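Local coordinates for carbon monoxide oxidation system transcription regulator CooA-1 (PDB 6CPB), which probably acts as a heme-containing, carbon monoxide-sensing transcription factor that binds DNA, represented here by its heme domain without the DNA-binding part, at residues 9-14 with 106-111; 34-39 with 89-94. One frame throughout, in Å; residues are numbered along the deposited sequence.

How the contacts relate
From the N terminus, the chain first forms the short helix 9-12. It then runs through both antiparallel sheets and helix 96-105 before 106-111 returns to it, so contact 1 closes a loop of about 90 residues. Contact 2 lies wholly within that loop. It closes a smaller one, from 34-39 to 89-94, which holds strands and turns but no helix. Contact 1 ties the N-terminal helix to the start of the long helix 108-135. Contact 2 ties the two sheets together across the core. Their centres are about 19 Å apart, yet they touch: L12 CD2 packs on L92 CD1 at 3.7 Å.

Contact 1: residues 9-14 with 106-111; sequences LEVLNS and FPAFSL
V11 meets F109 and A108 with one methyl for each. The V11 and F109 side chains approach at a slant. V11 CG1 comes to the outer end of the phenyl ring, 3.9 Å from F109 CZ, with F109 CE1 almost as near. It meets the ring obliquely. V11 CG2 turns to the other partner and lies 4.3 Å from A108 CB. This split follows from the valine torsion: CG1 stands anti to the backbone N (chi1 159°), and CG2 is anti to the carbonyl carbon. The F109 ring reaches V11 from a CB that does not itself point at helix 9-12.

Helix 108-135 is the long helix that, in proteins of the CRP family, joins the effector domain to the DNA-binding domain and pairs the subunits. The contact sets the short N-terminal helix against the N-terminal end of this long helix. F109 also packs on L47 of strand 44-50, on L21 and on F99 and I102 of helix 96-105. Y17 touches both V11 and A108.

Each segment is braced by a serine. S14 OG donates to E10 O at 2.7 Å, with the donor tilted 29° from the carbonyl plane. This bond sits at the end of helix 9-12, where N13 leaves helical geometry. S110 OG is hydrogen-bonded to P107 O at 2.6 Å, in the carbonyl plane and on a lone pair. The backbone N of S110 bonds to P107 O too, so two bonds grip it. S110 OG is hydrogen-bonded as well to S110 OG of the second subunit, and P107 packs there on its own counterpart.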
ATOM      1  N   LEU A   9      14.075  11.899  -1.982  1.00 11.80           N
ATOM      2  CA  LEU A   9      14.842  13.135  -2.126  1.00 12.14           C
ATOM      3  C   LEU A   9      16.093  12.927  -2.968  1.00 12.37           C
ATOM      4  O   LEU A   9      16.464  13.801  -3.754  1.00 12.67           O
ATOM      5  CB  LEU A   9      15.209  13.736  -0.772  1.00 14.32           C
ATOM      6  CG  LEU A   9      14.060  14.398  -0.016  1.00 15.12           C
ATOM      7  CD1 LEU A   9      14.485  14.776   1.401  1.00 17.52           C
ATOM      8  CD2 LEU A   9      13.541  15.617  -0.757  1.00 20.17           C
ATOM      9  N   GLU A  10      16.778  11.795  -2.805  1.00 12.71           N
ATOM     10  CA  GLU A  10      17.984  11.567  -3.596  1.00 13.22           C
ATOM     11  C   GLU A  10      17.660  11.525  -5.085  1.00 13.39           C
ATOM     12  O   GLU A  10      18.455  11.982  -5.909  1.00 14.20           O
ATOM     13  CB  GLU A  10      18.697  10.307  -3.099  1.00 14.94           C
ATOM     14  CG  GLU A  10      19.983   9.934  -3.841  1.00 16.42           C
ATOM     15  CD  GLU A  10      19.778   8.913  -4.946  1.00 17.28           C
ATOM     16  OE1 GLU A  10      18.652   8.420  -5.122  1.00 18.47           O
ATOM     17  OE2 GLU A  10      20.769   8.577  -5.647  1.00 19.56           O
ATOM     18  N   VAL A  11      16.495  10.980  -5.441  1.00 12.67           N
ATOM     19  CA  VAL A  11      16.017  10.957  -6.819  1.00 12.76           C
ATOM     20  C   VAL A  11      15.670  12.365  -7.293  1.00 12.15           C
ATOM     21  O   VAL A  11      16.063  12.783  -8.394  1.00 12.51           O
ATOM     22  CB  VAL A  11      14.805  10.004  -6.886  1.00 15.50           C
ATOM     23  CG1 VAL A  11      13.916  10.273  -8.092  1.00 16.86           C
ATOM     24  CG2 VAL A  11      15.297   8.557  -6.861  1.00 16.78           C
ATOM     25  N   LEU A  12      14.938  13.126  -6.463  1.00 12.31           N
ATOM     26  CA  LEU A  12      14.591  14.499  -6.808  1.00 13.14           C
ATOM     27  C   LEU A  12      15.829  15.318  -7.107  1.00 13.32           C
ATOM     28  O   LEU A  12      15.797  16.199  -7.973  1.00 14.76           O
ATOM     29  CB  LEU A  12      13.817  15.151  -5.658  1.00 15.00           C
ATOM     30  CG  LEU A  12      12.363  14.701  -5.538  1.00 16.59           C
ATOM     31  CD1 LEU A  12      11.775  14.990  -4.164  1.00 19.14           C
ATOM     32  CD2 LEU A  12      11.525  15.377  -6.604  1.00 22.23           C
ATOM     33  N   ASN A  13      16.926  15.029  -6.420  1.00 12.35           N
ATOM     34  CA  ASN A  13      18.155  15.794  -6.552  1.00 13.43           C
ATOM     35  C   ASN A  13      19.170  15.144  -7.478  1.00 13.61           C
ATOM     36  O   ASN A  13      20.339  15.536  -7.470  1.00 16.30           O
ATOM     37  CB  ASN A  13      18.733  16.043  -5.167  1.00 15.68           C
ATOM     38  CG  ASN A  13      17.856  16.970  -4.362  1.00 19.13           C
ATOM     39  OD1 ASN A  13      17.388  17.979  -4.876  1.00 25.37           O
ATOM     40  ND2 ASN A  13      17.589  16.615  -3.121  1.00 19.94           N
ATOM     41  N   SER A  14      18.745  14.194  -8.294  1.00 12.26           N
ATOM     42  CA  SER A  14      19.636  13.509  -9.221  1.00 12.11           C
ATOM     43  C   SER A  14      19.405  13.966 -10.651  1.00 12.37           C
ATOM     44  O   SER A  14      18.284  13.904 -11.163  1.00 13.09           O
ATOM     45  CB  SER A  14      19.413  12.009  -9.161  1.00 12.03           C
ATOM     46  OG  SER A  14      19.995  11.453  -8.014  1.00 12.88           O
ATOM     47  N   PHE A 106      11.446   3.842 -14.422  1.00 12.42           N
ATOM     48  CA  PHE A 106      12.043   4.384 -13.199  1.00 12.56           C
ATOM     49  C   PHE A 106      11.290   3.823 -11.998  1.00 12.03           C
ATOM     50  O   PHE A 106      10.511   4.530 -11.347  1.00 12.73           O
ATOM     51  CB  PHE A 106      11.962   5.915 -13.195  1.00 14.16           C
ATOM     52  CG  PHE A 106      12.717   6.569 -14.309  1.00 19.48           C
ATOM     53  CD1 PHE A 106      14.086   6.696 -14.240  1.00 22.27           C
ATOM     54  CD2 PHE A 106      12.047   7.077 -15.412  1.00 22.98           C
ATOM     55  CE1 PHE A 106      14.787   7.313 -15.272  1.00 25.84           C
ATOM     56  CE2 PHE A 106      12.737   7.696 -16.430  1.00 26.20           C
ATOM     57  CZ  PHE A 106      14.106   7.804 -16.355  1.00 25.72           C
ATOM     58  N   PRO A 107      11.522   2.554 -11.657  1.00 12.73           N
ATOM     59  CA  PRO A 107      10.725   1.919 -10.597  1.00 14.10           C
ATOM     60  C   PRO A 107      10.993   2.436  -9.189  1.00 12.72           C
ATOM     61  O   PRO A 107      10.214   2.112  -8.284  1.00 13.27           O
ATOM     62  CB  PRO A 107      11.081   0.429 -10.725  1.00 17.14           C
ATOM     63  CG  PRO A 107      12.281   0.380 -11.529  1.00 18.95           C
ATOM     64  CD  PRO A 107      12.332   1.577 -12.390  1.00 14.30           C
ATOM     65  N   ALA A 108      12.039   3.231  -8.956  1.00 12.40           N
ATOM     66  CA  ALA A 108      12.274   3.752  -7.611  1.00 13.06           C
ATOM     67  C   ALA A 108      11.036   4.439  -7.034  1.00 12.78           C
ATOM     68  O   ALA A 108      10.738   4.296  -5.841  1.00 13.58           O
ATOM     69  CB  ALA A 108      13.451   4.718  -7.623  1.00 14.08           C
ATOM     70  N   PHE A 109      10.295   5.181  -7.860  1.00 12.65           N
ATOM     71  CA  PHE A 109       9.114   5.876  -7.366  1.00 12.54           C
ATOM     72  C   PHE A 109       8.128   4.897  -6.748  1.00 12.69           C
ATOM     73  O   PHE A 109       7.448   5.212  -5.759  1.00 13.94           O
ATOM     74  CB  PHE A 109       8.423   6.630  -8.505  1.00 12.66           C
ATOM     75  CG  PHE A 109       9.236   7.765  -9.096  1.00 12.80           C
ATOM     76  CD1 PHE A 109       9.295   8.996  -8.474  1.00 13.45           C
ATOM     77  CD2 PHE A 109       9.889   7.616 -10.302  1.00 12.63           C
ATOM     78  CE1 PHE A 109      10.018  10.039  -9.026  1.00 14.33           C
ATOM     79  CE2 PHE A 109      10.621   8.646 -10.851  1.00 12.79           C
ATOM     80  CZ  PHE A 109      10.679   9.862 -10.219  1.00 13.40           C
ATOM     81  N   SER A 110       8.024   3.704  -7.328  1.00 12.31           N
ATOM     82  CA  SER A 110       7.051   2.740  -6.848  1.00 12.48           C
ATOM     83  C   SER A 110       7.471   2.106  -5.536  1.00 12.22           C
ATOM     84  O   SER A 110       6.606   1.655  -4.778  1.00 12.14           O
ATOM     85  CB  SER A 110       6.837   1.658  -7.897  1.00 12.84           C
ATOM     86  OG  SER A 110       7.958   0.772  -8.006  1.00 15.26           O
ATOM     87  N   LEU A 111       8.766   2.036  -5.241  1.00 12.69           N
ATOM     88  CA  LEU A 111       9.181   1.425  -3.987  1.00 12.58           C
ATOM     89  C   LEU A 111       8.827   2.299  -2.797  1.00 11.72           C
ATOM     90  O   LEU A 111       8.435   1.794  -1.739  1.00 11.71           O
ATOM     91  CB  LEU A 111      10.671   1.108  -4.008  1.00 14.71           C
ATOM     92  CG  LEU A 111      11.054  -0.094  -4.886  1.00 17.62           C
ATOM     93  CD1 LEU A 111      12.547  -0.338  -4.850  1.00 20.14           C
ATOM     94  CD2 LEU A 111      10.318  -1.360  -4.466  1.00 19.02           C
TER

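Contact 2: residues 34-39 with 89-94; sequences ILYTPN and TTILYT
This contact spans the core of the beta roll of the cyclic nucleotide-binding fold, between its two antiparallel sheets. Strand 34-36 is an outer strand of one sheet. Strand 89-95 belongs to the other. The short axes approach to 10.5 Å and run nearly parallel, at 10°. A classic beta bulge, with L35 and Y36 both opposite I83, directs both side chains toward the facing sheet.

L35 and I91 reach for each other tip to tip, with L35 CD2 3.8 Å from I91 CG2. The other branch of I91 serves Y36. I91 CG1 lies between the backbone N and the carbonyl carbon (chi1 74°), and the extended chain carries CD1 to the outer end of the tyrosine. I91 CD1 is 3.6 Å from Y36 OH and 4.0 Å from Y36 CE2, and it meets that ring obliquely.

Y36 and Y93 cross at about a right angle. Y36 OH stands over one face of the Y93 ring, offset toward its rim, and is 3.8 Å from Y93 CG. F46 of strand 44-50 touches both I91 and Y93, while L44 packs on Y36. Replacing Y36 by an alanine would probably open a gap between the sheets, leaving I91 CD1 and one face of the Y93 ring without their partner.

The Y36 side chain is about 8 Å from that of T79 and about 9 Å from that of H78, which bind heme in this protein although none is bound to this chain here. The two segments share no hydrogen bonds. The sheets meet here through van der Waals packing, apolar between L35 and I91, with a hydroxyl over an aromatic face at Y36 and Y93.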
ATOM      1  N   ILE A  34      -5.468  22.331   2.557  1.00 10.89           N
ATOM      2  CA  ILE A  34      -5.909  21.009   2.128  1.00 11.08           C
ATOM      3  C   ILE A  34      -5.441  20.796   0.693  1.00 10.72           C
ATOM      4  O   ILE A  34      -5.839  21.541  -0.206  1.00 13.29           O
ATOM      5  CB  ILE A  34      -7.436  20.894   2.220  1.00 12.68           C
ATOM      6  CG1 ILE A  34      -7.936  21.267   3.619  1.00 15.78           C
ATOM      7  CG2 ILE A  34      -7.868  19.491   1.798  1.00 13.87           C
ATOM      8  CD1 ILE A  34      -7.349  20.460   4.731  1.00 19.73           C
ATOM      9  N   LEU A  35      -4.616  19.770   0.470  1.00  9.94           N
ATOM     10  CA  LEU A  35      -4.138  19.440  -0.874  1.00 10.30           C
ATOM     11  C   LEU A  35      -5.211  18.749  -1.695  1.00  9.81           C
ATOM     12  O   LEU A  35      -5.474  19.139  -2.838  1.00 10.48           O
ATOM     13  CB  LEU A  35      -2.908  18.531  -0.811  1.00 10.51           C
ATOM     14  CG  LEU A  35      -1.566  19.177  -0.487  1.00 10.56           C
ATOM     15  CD1 LEU A  35      -1.486  19.673   0.950  1.00 12.13           C
ATOM     16  CD2 LEU A  35      -0.463  18.190  -0.756  1.00 12.20           C
ATOM     17  N   TYR A  36      -5.804  17.691  -1.147  1.00 10.10           N
ATOM     18  CA  TYR A  36      -6.769  16.868  -1.862  1.00  9.84           C
ATOM     19  C   TYR A  36      -7.729  16.268  -0.848  1.00 10.31           C
ATOM     20  O   TYR A  36      -7.435  16.219   0.352  1.00 10.64           O
ATOM     21  CB  TYR A  36      -6.106  15.726  -2.651  1.00 10.42           C
ATOM     22  CG  TYR A  36      -5.117  16.181  -3.696  1.00 10.97           C
ATOM     23  CD1 TYR A  36      -5.541  16.832  -4.850  1.00 12.25           C
ATOM     24  CD2 TYR A  36      -3.750  15.969  -3.535  1.00 12.51           C
ATOM     25  CE1 TYR A  36      -4.637  17.253  -5.801  1.00 13.88           C
ATOM     26  CE2 TYR A  36      -2.841  16.391  -4.492  1.00 13.73           C
ATOM     27  CZ  TYR A  36      -3.292  17.031  -5.616  1.00 15.29           C
ATOM     28  OH  TYR A  36      -2.375  17.441  -6.565  1.00 20.51           O
ATOM     29  N   THR A  37      -8.862  15.782  -1.338  1.00 10.30           N
ATOM     30  CA  THR A  37      -9.895  15.189  -0.500  1.00 10.76           C
ATOM     31  C   THR A  37     -10.339  13.881  -1.117  1.00 11.06           C
ATOM     32  O   THR A  37      -9.985  13.562  -2.263  1.00 10.95           O
ATOM     33  CB  THR A  37     -11.118  16.108  -0.369  1.00 10.76           C
ATOM     34  OG1 THR A  37     -11.779  16.193  -1.631  1.00 11.41           O
ATOM     35  CG2 THR A  37     -10.743  17.481   0.133  1.00 11.39           C
ATOM     36  N   PRO A  38     -11.163  13.110  -0.404  1.00 10.89           N
ATOM     37  CA  PRO A  38     -11.679  11.871  -0.994  1.00 11.43           C
ATOM     38  C   PRO A  38     -12.454  12.092  -2.276  1.00 12.15           C
ATOM     39  O   PRO A  38     -12.530  11.178  -3.104  1.00 15.88           O
ATOM     40  CB  PRO A  38     -12.565  11.306   0.120  1.00 12.92           C
ATOM     41  CG  PRO A  38     -11.876  11.767   1.367  1.00 13.16           C
ATOM     42  CD  PRO A  38     -11.455  13.177   1.041  1.00 12.39           C
ATOM     43  N   ASN A  39     -13.016  13.276  -2.470  1.00 11.34           N
ATOM     44  CA  ASN A  39     -13.826  13.572  -3.641  1.00 11.84           C
ATOM     45  C   ASN A  39     -13.018  14.092  -4.822  1.00 10.71           C
ATOM     46  O   ASN A  39     -13.600  14.323  -5.885  1.00 11.94           O
ATOM     47  CB  ASN A  39     -14.884  14.629  -3.311  1.00 13.08           C
ATOM     48  CG  ASN A  39     -16.064  14.084  -2.549  1.00 16.86           C
ATOM     49  OD1 ASN A  39     -15.990  13.049  -1.907  1.00 21.34           O
ATOM     50  ND2 ASN A  39     -17.166  14.822  -2.588  1.00 18.70           N
ATOM     51  N   THR A  89       4.575  23.633   1.858  1.00 11.48           N
ATOM     52  CA  THR A  89       4.859  22.399   1.136  1.00 10.62           C
ATOM     53  C   THR A  89       4.815  22.645  -0.366  1.00 10.83           C
ATOM     54  O   THR A  89       3.966  23.395  -0.854  1.00 11.95           O
ATOM     55  CB  THR A  89       3.815  21.345   1.542  1.00 10.83           C
ATOM     56  OG1 THR A  89       4.022  20.968   2.899  1.00 11.62           O
ATOM     57  CG2 THR A  89       3.876  20.094   0.689  1.00 11.63           C
ATOM     58  N   THR A  90       5.724  21.997  -1.091  1.00 10.50           N
ATOM     59  CA  THR A  90       5.662  21.917  -2.545  1.00 10.38           C
ATOM     60  C   THR A  90       5.534  20.462  -2.939  1.00 10.32           C
ATOM     61  O   THR A  90       6.250  19.610  -2.414  1.00 11.26           O
ATOM     62  CB  THR A  90       6.925  22.512  -3.181  1.00 11.90           C
ATOM     63  OG1 THR A  90       7.001  23.901  -2.847  1.00 13.87           O
ATOM     64  CG2 THR A  90       6.910  22.380  -4.697  1.00 13.65           C
ATOM     65  N   ILE A  91       4.633  20.194  -3.878  1.00 10.31           N
ATOM     66  CA  ILE A  91       4.471  18.858  -4.439  1.00 10.10           C
ATOM     67  C   ILE A  91       4.735  18.882  -5.937  1.00 10.17           C
ATOM     68  O   ILE A  91       4.615  19.910  -6.606  1.00 11.27           O
ATOM     69  CB  ILE A  91       3.094  18.234  -4.177  1.00 11.23           C
ATOM     70  CG1 ILE A  91       2.021  18.879  -5.061  1.00 12.19           C
ATOM     71  CG2 ILE A  91       2.757  18.284  -2.693  1.00 11.63           C
ATOM     72  CD1 ILE A  91       0.626  18.297  -4.871  1.00 12.88           C
ATOM     73  N   LEU A  92       5.085  17.703  -6.448  1.00 10.24           N
ATOM     74  CA  LEU A  92       5.080  17.390  -7.872  1.00 10.38           C
ATOM     75  C   LEU A  92       3.980  16.363  -8.095  1.00 10.74           C
ATOM     76  O   LEU A  92       3.882  15.402  -7.332  1.00 12.93           O
ATOM     77  CB  LEU A  92       6.429  16.796  -8.297  1.00 11.46           C
ATOM     78  CG  LEU A  92       7.620  17.748  -8.210  1.00 15.15           C
ATOM     79  CD1 LEU A  92       8.884  17.023  -8.643  1.00 18.68           C
ATOM     80  CD2 LEU A  92       7.405  19.001  -9.061  1.00 19.30           C
ATOM     81  N   TYR A  93       3.162  16.541  -9.137  1.00 10.78           N
ATOM     82  CA  TYR A  93       2.083  15.588  -9.387  1.00 10.88           C
ATOM     83  C   TYR A  93       1.928  15.279 -10.870  1.00 11.34           C
ATOM     84  O   TYR A  93       2.264  16.088 -11.736  1.00 12.24           O
ATOM     85  CB  TYR A  93       0.737  16.063  -8.807  1.00 11.89           C
ATOM     86  CG  TYR A  93       0.186  17.330  -9.415  1.00 11.64           C
ATOM     87  CD1 TYR A  93       0.548  18.561  -8.914  1.00 12.92           C
ATOM     88  CD2 TYR A  93      -0.711  17.295 -10.472  1.00 13.39           C
ATOM     89  CE1 TYR A  93       0.042  19.724  -9.439  1.00 14.83           C
ATOM     90  CE2 TYR A  93      -1.236  18.460 -11.000  1.00 14.36           C
ATOM     91  CZ  TYR A  93      -0.839  19.668 -10.485  1.00 14.71           C
ATOM     92  OH  TYR A  93      -1.335  20.843 -10.992  1.00 16.94           O
ATOM     93  N   THR A  94       1.388  14.095 -11.140  1.00 11.99           N
ATOM     94  CA  THR A  94       1.073  13.685 -12.504  1.00 12.50           C
ATOM     95  C   THR A  94      -0.103  12.716 -12.458  1.00 12.47           C
ATOM     96  O   THR A  94      -0.430  12.172 -11.415  1.00 13.81           O
ATOM     97  CB  THR A  94       2.308  13.083 -13.195  1.00 13.41           C
ATOM     98  OG1 THR A  94       2.087  13.006 -14.606  1.00 15.87           O
ATOM     99  CG2 THR A  94       2.638  11.689 -12.693  1.00 13.85           C
TER